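Cell surface protein (Faecalibacterium prausnitzii A2-165, PDB 4GT6) is of unknown function but, as an extracellular leucine-rich repeat protein of the BspA type, probably binds other proteins through this repeat-built part of a longer chain. Local coordinates at residues A[293-296]-A[297-301]; A[248-251]-A[252-255]; A[339-342]-A[343-347]; A[270-273]-A[274-278]. One frame throughout, in Å; residues are numbered along the deposited sequence.

In the fold
All four contacts are bends in one leucine-rich repeat region. Interactions 2, 4 and 1 are successive neighbours: strands 246-248, 269-271 and 292-294 lie parallel in one sheet, and the bend of interaction 4 touches both others, with centres 6 Å from each. Interaction 3 belongs to another sheet, with strands 315-317 and 361-364, touches none of the others and is the most buried; its chemistry is mainly apolar. Interactions 3 and 4 share a proline-led type I turn, interaction 2 makes a type II turn through glycine, and interaction 1 uses a serine side chain instead. Interactions 1, 2 and 4 also meet bound groups: sodium in the first, ethanediol in the others.

Interaction 1: residues A[293-296]-A[297-301]; sequences IEFS and SRITE. With NA (sodium ion), chain R.
S296 and R298 close an ST turn in the bend after strand 292-294 of the leucine-rich repeat region: S296 OG accepts the backbone N-H of R298 at 3.0 Å from OG to N, in a nearly straight bond (167°). The hydroxyl gets there because OG stands anti to the backbone N of its own residue and beside the carbonyl carbon (chi1 162°), which sends it forward along the chain. The same hydroxyl donates to V276 O in the bend alongside, so this buried group is used both ways. With an alanine in place of S296, R298 N is likely to lose its acceptor and V276 O its donor, leaving the two neighbouring bends less firmly tied. The apolar half is made by I299 and F295. I299 sets CG1 between its backbone N and carbonyl carbon (chi1 56°), which turns that branch back to 3.4 Å from S296 O and carries CD1 on to F295. The two side chains cross at about a right angle, I299 CD1 lying 3.6 Å from F295 CD1. One face of the ring is covered by I293 CG2, over its centre. Outside, a sodium ion binds S297 O at 2.4 Å, together with E320 O and four waters; one of these, water 1, donates to S296 O at 2.9 Å and to I299 O at 2.8 Å.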
# COMPACT_ATOMS: atom_id res chain seq x y z
N ILE A 293 5.49 25.84 -7.85
CA ILE A 293 5.34 25.47 -6.44
C ILE A 293 5.59 26.71 -5.59
O ILE A 293 6.63 27.34 -5.73
CB ILE A 293 6.32 24.31 -6.03
CG1 ILE A 293 6.09 23.05 -6.86
CG2 ILE A 293 6.18 23.99 -4.51
CD1 ILE A 293 7.31 22.59 -7.54
N GLU A 294 4.62 27.06 -4.72
CA GLU A 294 4.74 28.14 -3.74
C GLU A 294 4.85 27.44 -2.39
O GLU A 294 3.93 26.75 -1.97
CB GLU A 294 3.54 29.09 -3.83
CG GLU A 294 3.63 30.30 -2.91
CD GLU A 294 2.58 31.36 -3.12
OE1 GLU A 294 2.11 31.54 -4.27
OE2 GLU A 294 2.24 32.05 -2.12
N PHE A 295 6.01 27.56 -1.76
CA PHE A 295 6.30 26.89 -0.51
C PHE A 295 5.82 27.64 0.70
O PHE A 295 5.78 28.87 0.69
CB PHE A 295 7.83 26.74 -0.36
CG PHE A 295 8.45 25.76 -1.33
CD1 PHE A 295 8.43 24.40 -1.08
CD2 PHE A 295 9.05 26.21 -2.51
CE1 PHE A 295 9.00 23.49 -1.98
CE2 PHE A 295 9.64 25.31 -3.40
CZ PHE A 295 9.63 23.96 -3.12
N SER A 296 5.59 26.90 1.78
CA SER A 296 5.33 27.44 3.10
C SER A 296 6.63 28.08 3.62
O SER A 296 7.71 27.51 3.40
CB SER A 296 4.92 26.31 4.03
OG SER A 296 5.06 26.75 5.37
N SER A 297 6.52 29.19 4.39
CA SER A 297 7.69 29.83 4.99
C SER A 297 8.18 29.06 6.24
O SER A 297 9.19 29.45 6.83
CB SER A 297 7.36 31.27 5.38
OG SER A 297 6.41 31.27 6.44
N ARG A 298 7.45 28.00 6.68
CA ARG A 298 7.79 27.29 7.92
C ARG A 298 8.37 25.88 7.71
O ARG A 298 8.73 25.22 8.69
CB ARG A 298 6.57 27.25 8.87
CG ARG A 298 6.26 28.67 9.41
CD ARG A 298 5.06 28.75 10.33
NE ARG A 298 5.25 28.03 11.59
CZ ARG A 298 4.30 27.35 12.22
NH1 ARG A 298 3.08 27.25 11.69
NH2 ARG A 298 4.56 26.73 13.36
N ILE A 299 8.55 25.46 6.46
CA ILE A 299 9.21 24.17 6.24
C ILE A 299 10.72 24.39 6.34
O ILE A 299 11.19 25.47 5.98
CB ILE A 299 8.78 23.49 4.92
CG1 ILE A 299 9.02 24.41 3.71
CG2 ILE A 299 7.30 23.04 5.02
CD1 ILE A 299 9.10 23.63 2.35
N THR A 300 11.48 23.37 6.82
CA THR A 300 12.93 23.51 6.99
C THR A 300 13.69 22.39 6.28
O THR A 300 14.93 22.34 6.38
CB THR A 300 13.31 23.56 8.49
OG1 THR A 300 12.97 22.31 9.09
CG2 THR A 300 12.62 24.70 9.25
N GLU A 301 12.98 21.50 5.56
CA GLU A 301 13.61 20.40 4.84
C GLU A 301 12.86 20.06 3.57
O GLU A 301 11.63 20.16 3.55
CB GLU A 301 13.63 19.18 5.79
CG GLU A 301 14.07 17.85 5.21
CD GLU A 301 13.83 16.72 6.21
OE1 GLU A 301 14.52 16.70 7.25
OE2 GLU A 301 12.91 15.91 5.97
NA NA R . 11.30 29.56 5.73
O HOH W 1 10.45 27.65 4.42
O HOH W 2 11.97 27.86 7.34
O HOH W 3 12.02 31.31 7.28
O HOH W 4 10.78 31.27 4.09

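Interaction 2: residues A[248-251]-A[252-255]. With EDO (1,2-ethanediol), chain B.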
# COMPACT_ATOMS: atom_id res chain seq x y z
N LYS A 248 -4.65 24.85 -4.15
CA LYS A 248 -4.13 25.59 -3.00
C LYS A 248 -4.44 24.75 -1.77
O LYS A 248 -5.61 24.50 -1.45
CB LYS A 248 -4.73 27.01 -2.88
CG LYS A 248 -4.17 27.78 -1.67
CD LYS A 248 -4.71 29.23 -1.59
CE LYS A 248 -6.14 29.34 -1.04
NZ LYS A 248 -6.73 30.69 -1.35
N ILE A 249 -3.39 24.33 -1.07
CA ILE A 249 -3.57 23.54 0.16
C ILE A 249 -4.21 24.48 1.21
O ILE A 249 -3.72 25.59 1.43
CB ILE A 249 -2.22 22.95 0.63
CG1 ILE A 249 -1.71 21.91 -0.41
CG2 ILE A 249 -2.36 22.32 2.04
CD1 ILE A 249 -0.22 21.53 -0.23
N PRO A 250 -5.31 24.07 1.87
CA PRO A 250 -5.98 24.98 2.81
C PRO A 250 -5.14 25.36 4.02
O PRO A 250 -4.38 24.55 4.57
CB PRO A 250 -7.21 24.21 3.29
CG PRO A 250 -7.44 23.15 2.26
CD PRO A 250 -6.09 22.82 1.67
N ASN A 251 -5.33 26.60 4.45
CA ASN A 251 -4.80 27.07 5.72
C ASN A 251 -5.38 26.15 6.82
O ASN A 251 -6.55 25.79 6.75
CB ASN A 251 -5.23 28.52 5.94
CG ASN A 251 -4.78 29.10 7.24
OD1 ASN A 251 -3.70 28.78 7.73
ND2 ASN A 251 -5.59 29.98 7.83
N GLY A 252 -4.54 25.73 7.76
CA GLY A 252 -4.97 24.79 8.80
C GLY A 252 -4.37 23.41 8.59
O GLY A 252 -4.47 22.54 9.47
N VAL A 253 -3.72 23.19 7.43
CA VAL A 253 -2.99 21.94 7.12
C VAL A 253 -1.58 22.12 7.68
O VAL A 253 -0.92 23.11 7.35
CB VAL A 253 -2.99 21.60 5.60
CG1 VAL A 253 -2.02 20.43 5.31
CG2 VAL A 253 -4.40 21.27 5.12
N ALA A 254 -1.15 21.20 8.55
CA ALA A 254 0.17 21.31 9.20
C ALA A 254 1.23 20.46 8.52
O ALA A 254 2.42 20.67 8.72
CB ALA A 254 0.05 20.88 10.65
N ARG A 255 0.79 19.48 7.72
CA ARG A 255 1.72 18.53 7.10
C ARG A 255 1.19 18.01 5.78
O ARG A 255 -0.01 17.77 5.65
CB ARG A 255 1.92 17.34 8.09
CG ARG A 255 2.65 16.11 7.48
CD ARG A 255 3.39 15.27 8.50
NE ARG A 255 4.03 14.09 7.89
CZ ARG A 255 5.31 14.00 7.55
NH1 ARG A 255 6.12 15.04 7.71
NH2 ARG A 255 5.79 12.87 7.04
C1 EDO B . 9.42 11.76 6.21
O1 EDO B . 8.23 11.32 5.53
C2 EDO B . 9.53 13.31 6.21
O2 EDO B . 8.87 13.86 7.34
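P250 O takes the backbone N-H of V253 at 3.2 Å from O to N, somewhat bent at 146°, with the donor tilted from the carbonyl plane. This bond closes a type II beta turn, P250 to V253, at a corner of the leucine-rich repeat region. G252 holds the turn's positive-phi position (phi 108°), where any CB would collide with N251 O, and only glycine fits without strain. Inside the corner, I249 and V253 cross at about a right angle. The CG2 methyl of I249, anti to its backbone N, comes 3.7 Å from V253 CB and 3.8 Å from each of V253 CG1 and CG2, sitting against the valine's branch point. P250 CD lies more loosely at 4.1 Å from V253 CG2. Further on, R255 runs out extended from CG to NE, and its guanidinium pinches O2 of an ethanediol, probably from the crystallisation liquor, near its own plane: NH1 lies 3.0 Å and NH2 3.2 Å from that oxygen. R255 NE also makes a salt bridge to E257, and NH1 bonds S278 OG. A leucine in place of R255 would probably leave the E257 carboxylate without its charged mate and S278 OG without this donor. Around the corner, I249 packs on L235 and F261, V253 on Y225, and strand 253-256 lies between strands 233-237 and 278-279, parallel to both.

Interaction 3: residues A[339-342]-A[343-347]; sequences IAIP and SSVTK
I341 and V345 meet at about a right angle across the bend, the CG2 methyl of I341 lying 3.9 Å from both V345 CB and V345 CG2. P342 comes to the same valine obliquely, with P342 CD 3.8 Å from V345 CG2. Both approaches depend on the valine's rotation: V345 CG1 is anti to the backbone N (chi1 -180°), which leaves CG2 beside that N and facing the isoleucine and proline. The same side of the proline ring also meets a hydroxyl, nearer CG and CB: S344 OG stands 3.6 Å from P342 CG. Its polar partners lie in the adjoining loop: it donates to I322 O and accepts from G321 N. The backbone beneath is a type I beta turn from P342 to V345, the bend by which this leucine-rich repeat region leaves strand 338-341. V345 N donates to P342 O at 3.1 Å in a nearly straight bond (166°), yet the donor sits well above the carbonyl plane, 48° out of it, and so misses the lone pairs. P342 has no N-H to give, and its ring packs on I318 and E320 of the preceding bend. I341 turns to I362 and Y364 of strand 361-364, the next parallel strand, while V345 rests on I325 of strand 324-325.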
# COMPACT_ATOMS: atom_id res chain seq x y z
N ILE A 339 17.61 26.97 -10.29
CA ILE A 339 17.26 26.70 -8.90
C ILE A 339 17.91 27.75 -8.01
O ILE A 339 19.11 28.01 -8.13
CB ILE A 339 17.55 25.24 -8.42
CG1 ILE A 339 17.07 25.05 -6.94
CG2 ILE A 339 19.03 24.85 -8.60
CD1 ILE A 339 16.59 23.70 -6.59
N ALA A 340 17.11 28.39 -7.15
CA ALA A 340 17.64 29.35 -6.18
C ALA A 340 17.79 28.62 -4.85
O ALA A 340 16.82 28.05 -4.35
CB ALA A 340 16.71 30.55 -6.05
N ILE A 341 19.03 28.55 -4.33
CA ILE A 341 19.34 27.86 -3.08
C ILE A 341 19.74 28.89 -2.00
O ILE A 341 20.72 29.62 -2.20
CB ILE A 341 20.45 26.79 -3.31
CG1 ILE A 341 19.94 25.69 -4.30
CG2 ILE A 341 20.92 26.19 -1.96
CD1 ILE A 341 20.97 24.72 -4.82
N PRO A 342 19.02 28.95 -0.86
CA PRO A 342 19.40 29.90 0.20
C PRO A 342 20.63 29.42 0.96
O PRO A 342 20.91 28.21 0.98
CB PRO A 342 18.16 29.94 1.09
CG PRO A 342 17.57 28.57 0.97
CD PRO A 342 17.83 28.15 -0.47
N SER A 343 21.34 30.35 1.63
CA SER A 343 22.56 30.01 2.37
C SER A 343 22.26 29.17 3.63
O SER A 343 23.19 28.58 4.19
CB SER A 343 23.35 31.27 2.73
OG SER A 343 22.55 32.14 3.53
N SER A 344 20.97 29.06 4.03
CA SER A 344 20.59 28.20 5.15
C SER A 344 20.77 26.69 4.80
O SER A 344 20.87 25.87 5.72
CB SER A 344 19.14 28.46 5.58
OG SER A 344 18.24 28.21 4.51
N VAL A 345 20.83 26.32 3.48
CA VAL A 345 20.99 24.91 3.07
C VAL A 345 22.44 24.47 3.31
O VAL A 345 23.36 24.99 2.66
CB VAL A 345 20.55 24.64 1.59
CG1 VAL A 345 20.73 23.18 1.23
CG2 VAL A 345 19.10 25.06 1.35
N THR A 346 22.66 23.50 4.22
CA THR A 346 24.04 23.07 4.52
C THR A 346 24.29 21.60 4.17
O THR A 346 25.41 21.11 4.36
CB THR A 346 24.34 23.32 6.01
OG1 THR A 346 23.43 22.55 6.80
CG2 THR A 346 24.25 24.81 6.39
N LYS A 347 23.25 20.91 3.68
CA LYS A 347 23.33 19.51 3.28
C LYS A 347 22.57 19.27 1.99
O LYS A 347 21.36 19.54 1.93
CB LYS A 347 22.81 18.56 4.39
CG LYS A 347 23.72 18.45 5.61
CD LYS A 347 23.33 17.29 6.51

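Interaction 4: residues A[270-273]-A[274-278]. With EDO (1,2-ethanediol), chain I.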
# COMPACT_ATOMS: atom_id res chain seq x y z
N VAL A 270 0.98 24.23 -7.45
CA VAL A 270 0.54 23.95 -6.08
C VAL A 270 0.96 25.12 -5.18
O VAL A 270 2.03 25.70 -5.38
CB VAL A 270 1.02 22.57 -5.55
CG1 VAL A 270 2.54 22.47 -5.45
CG2 VAL A 270 0.35 22.20 -4.21
N LYS A 271 0.09 25.47 -4.21
CA LYS A 271 0.38 26.54 -3.25
C LYS A 271 0.21 25.99 -1.84
O LYS A 271 -0.77 25.31 -1.56
CB LYS A 271 -0.49 27.78 -3.49
CG LYS A 271 -0.08 28.48 -4.79
CD LYS A 271 -0.93 29.67 -5.16
CE LYS A 271 -0.54 30.21 -6.53
NZ LYS A 271 0.90 30.58 -6.60
N MSE A 272 1.22 26.21 -0.99
CA MSE A 272 1.21 25.74 0.41
C MSE A 272 0.95 26.90 1.34
O MSE A 272 1.62 27.91 1.19
CB MSE A 272 2.58 25.14 0.82
CG MSE A 272 3.01 23.97 0.07
SE MSE A 272 4.68 23.43 0.89
CE MSE A 272 5.32 22.66 -0.77
N PRO A 273 0.09 26.73 2.38
CA PRO A 273 -0.05 27.78 3.39
C PRO A 273 1.14 27.73 4.34
O PRO A 273 1.79 26.66 4.46
CB PRO A 273 -1.36 27.38 4.10
CG PRO A 273 -1.34 25.88 4.07
CD PRO A 273 -0.71 25.53 2.72
N ASP A 274 1.36 28.82 5.11
CA ASP A 274 2.47 28.85 6.07
C ASP A 274 2.19 27.95 7.29
O ASP A 274 3.12 27.68 8.06
CB ASP A 274 2.81 30.28 6.49
CG ASP A 274 3.36 31.13 5.35
OD1 ASP A 274 3.95 30.55 4.40
OD2 ASP A 274 3.22 32.36 5.42
N SER A 275 0.95 27.42 7.42
CA SER A 275 0.64 26.46 8.50
C SER A 275 1.35 25.12 8.24
O SER A 275 1.54 24.35 9.18
CB SER A 275 -0.87 26.26 8.66
OG SER A 275 -1.51 25.79 7.48
N VAL A 276 1.78 24.84 6.98
CA VAL A 276 2.50 23.59 6.66
C VAL A 276 3.91 23.68 7.25
O VAL A 276 4.68 24.59 6.89
CB VAL A 276 2.54 23.26 5.14
CG1 VAL A 276 3.49 22.08 4.85
CG2 VAL A 276 1.14 22.94 4.62
N VAL A 277 4.23 22.77 8.17
CA VAL A 277 5.55 22.78 8.82
C VAL A 277 6.43 21.62 8.35
O VAL A 277 7.63 21.61 8.63
CB VAL A 277 5.48 22.84 10.37
CG1 VAL A 277 4.77 24.11 10.83
CG2 VAL A 277 4.85 21.59 10.97
N SER A 278 5.85 20.60 7.69
CA SER A 278 6.65 19.47 7.19
C SER A 278 6.01 18.82 5.98
O SER A 278 4.80 18.87 5.79
CB SER A 278 6.89 18.42 8.28
OG SER A 278 5.69 17.79 8.68
C1 EDO I . 3.19 30.96 0.95
O1 EDO I . 2.54 30.38 2.07
C2 EDO I . 4.06 32.17 1.40
O2 EDO I . 5.12 31.74 2.24
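P273 turns one side of its ring to S275 and V276, and this is the tight part of the bend. P273 CG lies 3.4 Å from S275 OG, and P273 CD 3.7 Å from V276 CG2, the valine approaching the ring obliquely. V276 holds CG1 anti to its backbone N (chi1 171°), which brings CG2 round to the proline. The backbone is locked by V276 N donating to P273 O at 3.1 Å from N to O, straight enough at 162°, though the N-H comes from above the carbonyl plane. S275 OG, besides lying against the ring, is gripped from the bend before: it donates to V253 O and accepts from G252 N, which fixes the hydroxyl's rotation. Packing loosens beside this. The side chain of M272, a selenomethionine, leads away from the turn, and its SE comes no nearer than 4.3 Å to V276 CG1; it packs on F295 and I256 instead. The solvent side belongs to D274, whose carboxylate stands out from the bend. Its OD1 accepts the backbone N-H of S297 and also meets an ethanediol, probably from the crystallisation liquor: O2 of the diol donates to D274 OD1 at 2.7 Å, while O1 of the diol lies 2.7 Å from D274 OD1 and 2.8 Å from M272 O. A proline-led type I turn here carries the chain off strand 269-271, one of the parallel strands stacked side by side in a leucine-rich repeat solenoid.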